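Local coordinates for protein 2,3-dihydroxybenzoate-AMP ligase (Bacillus subtilis, PDB 1MDB) that binds adenosine monophosphate and 2,3-dihydroxy-benzoic acid side by side, as a two-domain ligase of the AMP-binding (ANL) enzyme family, at residues A[278-283]-A[303-308]; A[283-288]-A[454-459]; A[326-331]-A[338-343]. All coordinates share one frame; numbering follows the deposited sequence.

In the fold
Interactions 1 and 3 belong to one mixed sheet, where strands 302-306 and 325-331 are neighbours; their centres lie about 11 Å apart. Backbone and side chains both tie them: Val305 N is 3.0 Å from Gln327 O, and Gln304 NE2 is 2.9 Å from Gln327 OE1. Both touch adenosine monophosphate and 2,3-dihydroxy-benzoic acid at the ends of these strands. Interaction 2 continues interaction 1 along helix 280-292, sharing Ala283, with centres about 11 Å apart, and turns outward to the C-terminal part of the chain. Its Met284 side chain remains about 12 Å from adenosine monophosphate, and its centre lies about 21 Å from that of interaction 3.

Interaction 1: A[278-283]-A[303-308]; sequences LVPPLA and LQVGGA. With AMP (adenosine monophosphate), chain D; DBH (2,3-dihydroxy-benzoic acid), chain E.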
loop_
_atom_site.group_PDB
_atom_site.type_symbol
_atom_site.label_atom_id
_atom_site.label_comp_id
_atom_site.label_asym_id
_atom_site.label_seq_id
_atom_site.Cartn_x
_atom_site.Cartn_y
_atom_site.Cartn_z
ATOM N N LEU A 278 5.560 -7.840 1.802
ATOM C CA LEU A 278 4.850 -8.484 0.706
ATOM C C LEU A 278 3.342 -8.376 0.933
ATOM O O LEU A 278 2.882 -7.944 1.999
ATOM C CB LEU A 278 5.210 -9.976 0.628
ATOM C CG LEU A 278 6.639 -10.437 0.973
ATOM C CD1 LEU A 278 6.696 -11.964 0.939
ATOM C CD2 LEU A 278 7.658 -9.828 -0.004
ATOM N N VAL A 279 2.588 -8.756 -0.094
ATOM C CA VAL A 279 1.135 -8.809 -0.027
ATOM C C VAL A 279 0.911 -10.322 -0.123
ATOM O O VAL A 279 1.798 -11.043 -0.589
ATOM C CB VAL A 279 0.452 -8.066 -1.220
ATOM C CG1 VAL A 279 0.642 -6.557 -1.076
ATOM C CG2 VAL A 279 1.029 -8.539 -2.544
ATOM N N PRO A 280 -0.259 -10.828 0.320
ATOM C CA PRO A 280 -0.560 -12.264 0.282
ATOM C C PRO A 280 -0.215 -13.075 -0.974
ATOM O O PRO A 280 0.469 -14.094 -0.881
ATOM C CB PRO A 280 -2.054 -12.313 0.634
ATOM C CG PRO A 280 -2.195 -11.174 1.583
ATOM C CD PRO A 280 -1.390 -10.075 0.893
ATOM N N PRO A 281 -0.690 -12.657 -2.162
ATOM C CA PRO A 281 -0.365 -13.431 -3.368
ATOM C C PRO A 281 1.142 -13.644 -3.543
ATOM O O PRO A 281 1.589 -14.728 -3.902
ATOM C CB PRO A 281 -0.935 -12.573 -4.495
ATOM C CG PRO A 281 -2.033 -11.831 -3.852
ATOM C CD PRO A 281 -1.486 -11.466 -2.505
ATOM N N LEU A 282 1.914 -12.589 -3.294
ATOM C CA LEU A 282 3.365 -12.636 -3.449
ATOM C C LEU A 282 3.979 -13.522 -2.362
ATOM O O LEU A 282 4.904 -14.284 -2.629
ATOM C CB LEU A 282 3.940 -11.210 -3.384
ATOM C CG LEU A 282 5.403 -10.990 -3.787
ATOM C CD1 LEU A 282 5.628 -11.448 -5.222
ATOM C CD2 LEU A 282 5.741 -9.510 -3.642
ATOM N N ALA A 283 3.450 -13.423 -1.143
ATOM C CA ALA A 283 3.931 -14.244 -0.027
ATOM C C ALA A 283 3.898 -15.720 -0.423
ATOM O O ALA A 283 4.812 -16.478 -0.108
ATOM C CB ALA A 283 3.072 -14.018 1.194
ATOM N N LEU A 303 9.461 -10.332 8.218
ATOM C CA LEU A 303 8.812 -10.409 6.922
ATOM C C LEU A 303 7.378 -9.911 7.095
ATOM O O LEU A 303 6.567 -10.548 7.774
ATOM C CB LEU A 303 8.810 -11.849 6.404
ATOM C CG LEU A 303 8.164 -12.006 5.022
ATOM C CD1 LEU A 303 9.002 -11.267 4.001
ATOM C CD2 LEU A 303 8.056 -13.479 4.648
ATOM N N GLN A 304 7.077 -8.763 6.501
ATOM C CA GLN A 304 5.747 -8.174 6.595
ATOM C C GLN A 304 4.828 -8.697 5.500
ATOM O O GLN A 304 5.237 -8.835 4.351
ATOM C CB GLN A 304 5.808 -6.649 6.452
ATOM C CG GLN A 304 6.707 -5.899 7.431
ATOM C CD GLN A 304 6.576 -4.395 7.267
ATOM O OE1 GLN A 304 6.878 -3.841 6.205
ATOM N NE2 GLN A 304 6.107 -3.726 8.310
ATOM N N VAL A 305 3.583 -8.991 5.866
ATOM C CA VAL A 305 2.589 -9.430 4.900
ATOM C C VAL A 305 1.305 -8.674 5.217
ATOM O O VAL A 305 0.788 -8.739 6.339
ATOM C CB VAL A 305 2.350 -10.940 4.962
ATOM C CG1 VAL A 305 1.432 -11.354 3.816
ATOM C CG2 VAL A 305 3.678 -11.681 4.851
ATOM N N GLY A 306 0.813 -7.922 4.237
ATOM C CA GLY A 306 -0.390 -7.143 4.445
ATOM C C GLY A 306 -0.996 -6.663 3.141
ATOM O O GLY A 306 -0.643 -7.158 2.076
ATOM N N GLY A 307 -1.898 -5.692 3.228
ATOM C CA GLY A 307 -2.562 -5.181 2.036
ATOM C C GLY A 307 -3.858 -5.953 1.870
ATOM O O GLY A 307 -4.864 -5.438 1.361
ATOM N N ALA A 308 -3.806 -7.208 2.310
ATOM C CA ALA A 308 -4.930 -8.134 2.274
ATOM C C ALA A 308 -4.650 -9.135 3.383
ATOM O O ALA A 308 -3.516 -9.265 3.831
ATOM C CB ALA A 308 -5.000 -8.858 0.911
HETATM P P AMP D . -4.748 0.592 0.709
HETATM O O1P AMP D . -4.957 2.070 0.901
HETATM O O2P AMP D . -4.525 0.178 -0.708
HETATM O O3P AMP D . -3.688 0.043 1.629
HETATM O "O5'" AMP D . -6.164 -0.186 1.063
HETATM C "C5'" AMP D . -6.625 -0.386 2.430
HETATM C "C4'" AMP D . -7.656 -1.522 2.463
HETATM O "O4'" AMP D . -6.942 -2.683 2.084
HETATM C "C3'" AMP D . -8.202 -1.863 3.818
HETATM O "O3'" AMP D . -9.304 -1.032 4.176
HETATM C "C2'" AMP D . -8.556 -3.337 3.668
HETATM O "O2'" AMP D . -9.876 -3.512 3.108
HETATM C "C1'" AMP D . -7.448 -3.820 2.767
HETATM N N9 AMP D . -6.291 -4.538 3.767
HETATM C C8 AMP D . -5.032 -4.067 3.921
HETATM N N7 AMP D . -4.315 -4.838 4.735
HETATM C C5 AMP D . -5.153 -5.798 5.084
HETATM C C6 AMP D . -4.857 -6.866 5.923
HETATM N N6 AMP D . -3.656 -7.045 6.473
HETATM N N1 AMP D . -5.883 -7.752 6.151
HETATM C C2 AMP D . -7.123 -7.610 5.602
HETATM N N3 AMP D . -7.400 -6.581 4.789
HETATM C C4 AMP D . -6.417 -5.653 4.512
HETATM C C21 DBH E . -3.157 -0.914 2.084
HETATM O O9 DBH E . -3.707 -1.996 1.516
HETATM C C18 DBH E . -2.138 -0.995 3.161
HETATM C C15 DBH E . -1.649 -2.268 3.582
HETATM C C12 DBH E . -0.696 -2.362 4.617
HETATM C C3 DBH E . -1.656 0.195 3.793
HETATM O O3 DBH E . -2.095 1.481 3.420
HETATM C C6 DBH E . -0.705 0.095 4.827
HETATM C C9 DBH E . -0.225 -1.170 5.245
HETATM O O6 DBH E . -0.243 1.236 5.443
#
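Leu278 bridges Val305 in parallel register, its backbone bonding to the residues that flank Val305. Leu278 N gives a nearly straight bond (168°) to Gln304 O at 2.8 Å, and Leu278 O accepts from Gly306 N at 3.0 Å. Tyr236 OH also bonds to this buried carbonyl. Beside the strand, Leu278 CD1 meets Leu303 CD1 at 3.9 Å. Val305 holds CG1 anti to its backbone N (chi1 -173°), which carries that methyl to the Pro280 ring and to Ala283 CB, 4.1 Å from CG1. Farther along, Pro280 CG rests 3.7 Å from Ala308 CB. Proline suits the first turn of a helix, where no amide hydrogen is needed; Val279 holds the N-cap position, and its O accepts from Ala283 N at 2.9 Å. Glycine suits position 307 because, at its backbone angles (phi 93°), a CB would jam against the preceding carbonyl O and crowd Val279 CG1. Gly307 CA lies 3.4 Å from C15 of 2,3-dihydroxy-benzoic acid, and Gly307 O accepts from Lys519 NZ. The arrangement is a beta-alpha-beta unit, strand 275-278, helix 280-292 and strand 302-306, whose last strand runs into a glycine-containing loop lining the pocket for adenosine monophosphate and 2,3-dihydroxy-benzoic acid.

Interaction 2: A[283-288]-A[454-459]; sequences AMVWMD and AVHDAA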
loop_
_atom_site.group_PDB
_atom_site.type_symbol
_atom_site.label_atom_id
_atom_site.label_comp_id
_atom_site.label_asym_id
_atom_site.label_seq_id
_atom_site.Cartn_x
_atom_site.Cartn_y
_atom_site.Cartn_z
ATOM N N ALA A 283 3.450 -13.423 -1.143
ATOM C CA ALA A 283 3.931 -14.244 -0.027
ATOM C C ALA A 283 3.898 -15.720 -0.423
ATOM O O ALA A 283 4.812 -16.478 -0.108
ATOM C CB ALA A 283 3.072 -14.018 1.194
ATOM N N MET A 284 2.848 -16.130 -1.122
ATOM C CA MET A 284 2.744 -17.516 -1.563
ATOM C C MET A 284 3.878 -17.841 -2.550
ATOM O O MET A 284 4.519 -18.890 -2.458
ATOM C CB MET A 284 1.394 -17.758 -2.239
ATOM C CG MET A 284 0.198 -17.328 -1.399
ATOM S SD MET A 284 0.194 -18.073 0.253
ATOM C CE MET A 284 -1.388 -17.468 0.918
ATOM N N VAL A 285 4.120 -16.947 -3.502
ATOM C CA VAL A 285 5.184 -17.176 -4.476
ATOM C C VAL A 285 6.543 -17.246 -3.778
ATOM O O VAL A 285 7.384 -18.073 -4.124
ATOM C CB VAL A 285 5.228 -16.059 -5.552
ATOM C CG1 VAL A 285 6.402 -16.286 -6.505
ATOM C CG2 VAL A 285 3.925 -16.047 -6.344
ATOM N N TRP A 286 6.751 -16.383 -2.792
ATOM C CA TRP A 286 8.019 -16.362 -2.068
ATOM C C TRP A 286 8.241 -17.641 -1.275
ATOM O O TRP A 286 9.362 -18.158 -1.227
ATOM C CB TRP A 286 8.079 -15.149 -1.136
ATOM C CG TRP A 286 8.540 -13.889 -1.827
ATOM C CD1 TRP A 286 8.157 -13.441 -3.063
ATOM C CD2 TRP A 286 9.469 -12.922 -1.319
ATOM N NE1 TRP A 286 8.793 -12.256 -3.353
ATOM C CE2 TRP A 286 9.603 -11.916 -2.302
ATOM C CE3 TRP A 286 10.198 -12.806 -0.129
ATOM C CZ2 TRP A 286 10.442 -10.808 -2.130
ATOM C CZ3 TRP A 286 11.032 -11.704 0.044
ATOM C CH2 TRP A 286 11.145 -10.720 -0.953
ATOM N N MET A 287 7.174 -18.151 -0.657
ATOM C CA MET A 287 7.276 -19.377 0.116
ATOM C C MET A 287 7.605 -20.557 -0.790
ATOM O O MET A 287 8.437 -21.385 -0.435
ATOM C CB MET A 287 5.990 -19.631 0.913
ATOM C CG MET A 287 5.723 -18.554 1.962
ATOM S SD MET A 287 4.551 -19.049 3.251
ATOM C CE MET A 287 5.672 -19.524 4.524
ATOM N N ASP A 288 6.979 -20.635 -1.964
ATOM C CA ASP A 288 7.295 -21.733 -2.883
ATOM C C ASP A 288 8.757 -21.619 -3.282
ATOM O O ASP A 288 9.518 -22.585 -3.218
ATOM C CB ASP A 288 6.460 -21.673 -4.169
ATOM C CG ASP A 288 5.023 -22.091 -3.961
ATOM O OD1 ASP A 288 4.295 -22.198 -4.969
ATOM O OD2 ASP A 288 4.616 -22.309 -2.799
ATOM N N ALA A 454 -2.662 -29.496 -3.358
ATOM C CA ALA A 454 -2.615 -29.109 -4.767
ATOM C C ALA A 454 -3.034 -27.662 -5.005
ATOM O O ALA A 454 -3.233 -27.244 -6.143
ATOM C CB ALA A 454 -3.487 -30.041 -5.591
ATOM N N VAL A 455 -3.150 -26.892 -3.930
ATOM C CA VAL A 455 -3.561 -25.503 -4.046
ATOM C C VAL A 455 -2.430 -24.535 -3.716
ATOM O O VAL A 455 -1.871 -24.565 -2.619
ATOM C CB VAL A 455 -4.783 -25.222 -3.129
ATOM C CG1 VAL A 455 -5.068 -23.723 -3.039
ATOM C CG2 VAL A 455 -5.999 -25.957 -3.669
ATOM N N HIS A 456 -2.086 -23.691 -4.685
ATOM C CA HIS A 456 -1.044 -22.692 -4.492
ATOM C C HIS A 456 -1.695 -21.483 -3.828
ATOM O O HIS A 456 -1.145 -20.909 -2.890
ATOM C CB HIS A 456 -0.414 -22.292 -5.835
ATOM C CG HIS A 456 0.469 -21.084 -5.747
ATOM N ND1 HIS A 456 0.009 -19.807 -5.987
ATOM C CD2 HIS A 456 1.765 -20.951 -5.377
ATOM C CE1 HIS A 456 0.983 -18.940 -5.767
ATOM N NE2 HIS A 456 2.058 -19.609 -5.395
ATOM N N ASP A 457 -2.870 -21.098 -4.322
ATOM C CA ASP A 457 -3.609 -19.981 -3.746
ATOM C C ASP A 457 -5.070 -20.091 -4.140
ATOM O O ASP A 457 -5.416 -20.816 -5.080
ATOM C CB ASP A 457 -3.050 -18.639 -4.220
ATOM C CG ASP A 457 -3.367 -17.517 -3.251
ATOM O OD1 ASP A 457 -4.071 -17.786 -2.247
ATOM O OD2 ASP A 457 -2.914 -16.372 -3.482
ATOM N N ALA A 458 -5.925 -19.356 -3.439
ATOM C CA ALA A 458 -7.358 -19.415 -3.708
ATOM C C ALA A 458 -8.060 -18.095 -3.454
ATOM O O ALA A 458 -7.789 -17.425 -2.465
ATOM C CB ALA A 458 -8.001 -20.513 -2.841
ATOM N N ALA A 459 -8.959 -17.722 -4.357
ATOM C CA ALA A 459 -9.731 -16.495 -4.200
ATOM C C ALA A 459 -11.182 -16.844 -4.515
ATOM O O ALA A 459 -11.511 -17.230 -5.635
ATOM C CB ALA A 459 -9.231 -15.426 -5.140
#
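Met284, on helix 280-292, faces the corner at His456 with their CA atoms 7.1 Å apart, so side chains rather than backbone bonds join the segments. The corner is a classic beta bulge: His456 and Asp457 both lie opposite Ile477 of the neighbouring strand 469-478. The contact brings a helix of the large AMP-binding part of the chain against strand 455-465, at the edge of a three-stranded sheet in the small C-terminal part. This is the two-domain plan of ANL enzymes, in which the small domain is known to take up different orientations relative to the large one. The His456 ring is the main bridge. Its CG stands anti to the backbone N (chi1 169°), which swings the imidazole off the strand and toward Met284, Val285 and Asp288. Met284 CB approaches the ring obliquely, and Val285 sets CG2 near it from the next position of the helix. Asp288, one helical turn beyond Met284, comes to the ring's edge, with carboxylate and imidazole planes 77° apart. The charge of Asp288 is paired with Arg479, whose NH1 forms a salt bridge with OD1. A flexible methionine suits its place because its chain can bend at chi2 and cross the Asp457 side chain at about a right angle, with Met284 CG 3.9 Å from Asp457 OD2. The other carboxylate oxygen is engaged within its own strand, since Ala458 N donates to Asp457 OD1 at 2.7 Å from above the carboxylate plane.

Interaction 3: A[326-331]-A[338-343]; sequences LQQVFG and NYTRLD. With AMP (adenosine monophosphate), chain D; DBH (2,3-dihydroxy-benzoic acid), chain E.
Phe330 and Asn338 form the tight end of this beta hairpin, an antiparallel hydrogen-bonded pair in which Phe330 N donates to Asn338 O at 2.9 Å. The returning carbonyl is doubly gripped: Phe330 O accepts from Asn338 N at 2.7 Å and from Asn338 ND2 at 3.0 Å, the two donors arriving from opposite faces of its plane. Asparagine suits the place because its short amide can fold back onto the strand opposite while lying alongside the Phe330 ring. On the CD1 side the ring meets the nucleotide obliquely, with Phe330 CD1 3.3 Å from C5 of adenosine monophosphate. At the next, non-hydrogen-bonded pair, Val329 CG1 lies 3.8 Å from Tyr339 CE2, the two side chains pointing the same way; Tyr339 OH bonds to Ser214 OG.

Beyond Tyr339 one backbone bond remains, from Thr340 N to Gln328 O, and side chains supply the rest. Thr340 places OG1 between its backbone N and carbonyl carbon (chi1 49°), where it accepts from Gln328 N at 3.1 Å. Gln327 NE2 donates to Thr340 O at 3.3 Å, almost in line with the C=O bond, while Gln327 OE1 accepts from Gln304 NE2 on the neighbouring strand. This end, which has left the strand, is the looser one: Arg341 and Leu342 are partly exposed, and a water 2.7 Å from Thr340 OG1 also bonds to Leu326 O. Val329 O, unused by the hairpin, accepts from N6 of adenosine monophosphate; the flanking hairpin bonds probably fix this carbonyl that recognises the amino group.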
loop_
_atom_site.group_PDB
_atom_site.type_symbol
_atom_site.label_atom_id
_atom_site.label_comp_id
_atom_site.label_asym_id
_atom_site.label_seq_id
_atom_site.Cartn_x
_atom_site.Cartn_y
_atom_site.Cartn_z
ATOM N N LEU A 326 7.092 -13.091 11.539
ATOM C CA LEU A 326 6.098 -12.618 10.598
ATOM C C LEU A 326 5.430 -11.428 11.255
ATOM O O LEU A 326 5.297 -11.379 12.477
ATOM C CB LEU A 326 5.051 -13.702 10.320
ATOM C CG LEU A 326 3.720 -13.194 9.746
ATOM C CD1 LEU A 326 3.948 -12.659 8.322
ATOM C CD2 LEU A 326 2.675 -14.323 9.759
ATOM N N GLN A 327 5.053 -10.444 10.455
ATOM C CA GLN A 327 4.347 -9.295 10.990
ATOM C C GLN A 327 3.202 -9.010 10.039
ATOM O O GLN A 327 3.422 -8.688 8.869
ATOM C CB GLN A 327 5.232 -8.049 11.095
ATOM C CG GLN A 327 4.481 -6.874 11.770
ATOM C CD GLN A 327 5.286 -5.586 11.844
ATOM O OE1 GLN A 327 5.778 -5.087 10.828
ATOM N NE2 GLN A 327 5.412 -5.033 13.048
ATOM N N GLN A 328 1.975 -9.160 10.525
ATOM C CA GLN A 328 0.826 -8.885 9.686
ATOM C C GLN A 328 0.582 -7.395 9.763
ATOM O O GLN A 328 0.687 -6.792 10.826
ATOM C CB GLN A 328 -0.398 -9.669 10.155
ATOM C CG GLN A 328 -0.249 -11.171 9.939
ATOM C CD GLN A 328 -1.576 -11.882 9.803
ATOM O OE1 GLN A 328 -1.740 -13.002 10.279
ATOM N NE2 GLN A 328 -2.530 -11.239 9.141
ATOM N N VAL A 329 0.273 -6.799 8.620
ATOM C CA VAL A 329 0.054 -5.376 8.571
ATOM C C VAL A 329 -1.273 -5.060 7.903
ATOM O O VAL A 329 -1.491 -5.398 6.743
ATOM C CB VAL A 329 1.196 -4.695 7.796
ATOM C CG1 VAL A 329 1.102 -3.187 7.950
ATOM C CG2 VAL A 329 2.534 -5.215 8.298
ATOM N N PHE A 330 -2.160 -4.412 8.645
ATOM C CA PHE A 330 -3.468 -4.054 8.120
ATOM C C PHE A 330 -3.581 -2.546 8.163
ATOM O O PHE A 330 -3.858 -1.964 9.205
ATOM C CB PHE A 330 -4.569 -4.736 8.949
ATOM C CG PHE A 330 -5.959 -4.205 8.693
ATOM C CD1 PHE A 330 -6.362 -3.818 7.413
ATOM C CD2 PHE A 330 -6.876 -4.113 9.738
ATOM C CE1 PHE A 330 -7.661 -3.344 7.180
ATOM C CE2 PHE A 330 -8.178 -3.644 9.521
ATOM C CZ PHE A 330 -8.573 -3.259 8.243
ATOM N N GLY A 331 -3.326 -1.914 7.021
ATOM C CA GLY A 331 -3.402 -0.469 6.954
ATOM C C GLY A 331 -4.220 0.006 5.769
ATOM O O GLY A 331 -4.677 -0.791 4.955
ATOM N N ASN A 338 -2.464 -1.025 11.374
ATOM C CA ASN A 338 -2.401 -1.997 12.461
ATOM C C ASN A 338 -1.274 -3.002 12.243
ATOM O O ASN A 338 -1.059 -3.471 11.117
ATOM C CB ASN A 338 -3.723 -2.769 12.554
ATOM C CG ASN A 338 -4.916 -1.862 12.705
ATOM O OD1 ASN A 338 -5.161 -1.311 13.780
ATOM N ND2 ASN A 338 -5.669 -1.689 11.618
ATOM N N TYR A 339 -0.575 -3.359 13.317
ATOM C CA TYR A 339 0.518 -4.329 13.215
ATOM C C TYR A 339 0.491 -5.351 14.343
ATOM O O TYR A 339 0.088 -5.038 15.459
ATOM C CB TYR A 339 1.902 -3.665 13.326
ATOM C CG TYR A 339 2.261 -2.545 12.374
ATOM C CD1 TYR A 339 1.870 -1.233 12.632
ATOM C CD2 TYR A 339 3.081 -2.783 11.263
ATOM C CE1 TYR A 339 2.297 -0.182 11.815
ATOM C CE2 TYR A 339 3.509 -1.739 10.441
ATOM C CZ TYR A 339 3.116 -0.446 10.724
ATOM O OH TYR A 339 3.550 0.588 9.928
ATOM N N THR A 340 0.924 -6.573 14.056
ATOM C CA THR A 340 1.059 -7.551 15.123
ATOM C C THR A 340 2.410 -7.084 15.673
ATOM O O THR A 340 3.262 -6.620 14.903
ATOM C CB THR A 340 1.191 -8.996 14.598
ATOM O OG1 THR A 340 2.189 -9.053 13.573
ATOM C CG2 THR A 340 -0.138 -9.486 14.055
ATOM N N ARG A 341 2.611 -7.153 16.984
ATOM C CA ARG A 341 3.882 -6.693 17.540
ATOM C C ARG A 341 4.975 -7.726 17.330
ATOM O O ARG A 341 4.713 -8.923 17.312
ATOM C CB ARG A 341 3.724 -6.343 19.021
ATOM C CG ARG A 341 2.763 -5.176 19.268
ATOM C CD ARG A 341 3.168 -3.925 18.477
ATOM N NE ARG A 341 2.395 -2.737 18.843
ATOM C CZ ARG A 341 1.206 -2.415 18.344
ATOM N NH1 ARG A 341 0.621 -3.191 17.435
ATOM N NH2 ARG A 341 0.595 -1.312 18.759
ATOM N N LEU A 342 6.205 -7.252 17.157
ATOM C CA LEU A 342 7.338 -8.134 16.899
ATOM C C LEU A 342 7.671 -9.130 18.017
ATOM O O LEU A 342 8.328 -10.147 17.772
ATOM C CB LEU A 342 8.568 -7.290 16.541
ATOM C CG LEU A 342 8.380 -6.398 15.303
ATOM C CD1 LEU A 342 9.620 -5.530 15.076
ATOM C CD2 LEU A 342 8.107 -7.265 14.079
ATOM N N ASP A 343 7.213 -8.850 19.232
ATOM C CA ASP A 343 7.452 -9.744 20.360
ATOM C C ASP A 343 6.141 -10.370 20.836
ATOM O O ASP A 343 5.981 -10.679 22.019
ATOM C CB ASP A 343 8.101 -8.992 21.523
ATOM C CG ASP A 343 7.331 -7.748 21.915
ATOM O OD1 ASP A 343 6.163 -7.605 21.493
ATOM O OD2 ASP A 343 7.897 -6.912 22.654
HETATM P P AMP D . -4.748 0.592 0.709
HETATM O O1P AMP D . -4.957 2.070 0.901
HETATM O O2P AMP D . -4.525 0.178 -0.708
HETATM O O3P AMP D . -3.688 0.043 1.629
HETATM O "O5'" AMP D . -6.164 -0.186 1.063
HETATM C "C5'" AMP D . -6.625 -0.386 2.430
HETATM C "C4'" AMP D . -7.656 -1.522 2.463
HETATM O "O4'" AMP D . -6.942 -2.683 2.084
HETATM C "C3'" AMP D . -8.202 -1.863 3.818
HETATM O "O3'" AMP D . -9.304 -1.032 4.176
HETATM C "C2'" AMP D . -8.556 -3.337 3.668
HETATM O "O2'" AMP D . -9.876 -3.512 3.108
HETATM C "C1'" AMP D . -7.448 -3.820 2.767
HETATM N N9 AMP D . -6.291 -4.538 3.767
HETATM C C8 AMP D . -5.032 -4.067 3.921
HETATM N N7 AMP D . -4.315 -4.838 4.735
HETATM C C5 AMP D . -5.153 -5.798 5.084
HETATM C C6 AMP D . -4.857 -6.866 5.923
HETATM N N6 AMP D . -3.656 -7.045 6.473
HETATM N N1 AMP D . -5.883 -7.752 6.151
HETATM C C2 AMP D . -7.123 -7.610 5.602
HETATM N N3 AMP D . -7.400 -6.581 4.789
HETATM C C4 AMP D . -6.417 -5.653 4.512
HETATM C C21 DBH E . -3.157 -0.914 2.084
HETATM O O9 DBH E . -3.707 -1.996 1.516
HETATM C C18 DBH E . -2.138 -0.995 3.161
HETATM C C15 DBH E . -1.649 -2.268 3.582
HETATM C C12 DBH E . -0.696 -2.362 4.617
HETATM C C3 DBH E . -1.656 0.195 3.793
HETATM O O3 DBH E . -2.095 1.481 3.420
HETATM C C6 DBH E . -0.705 0.095 4.827
HETATM C C9 DBH E . -0.225 -1.170 5.245
HETATM O O6 DBH E . -0.243 1.236 5.443
HETATM O O HOH W 1 4.717 -9.586 14.214
#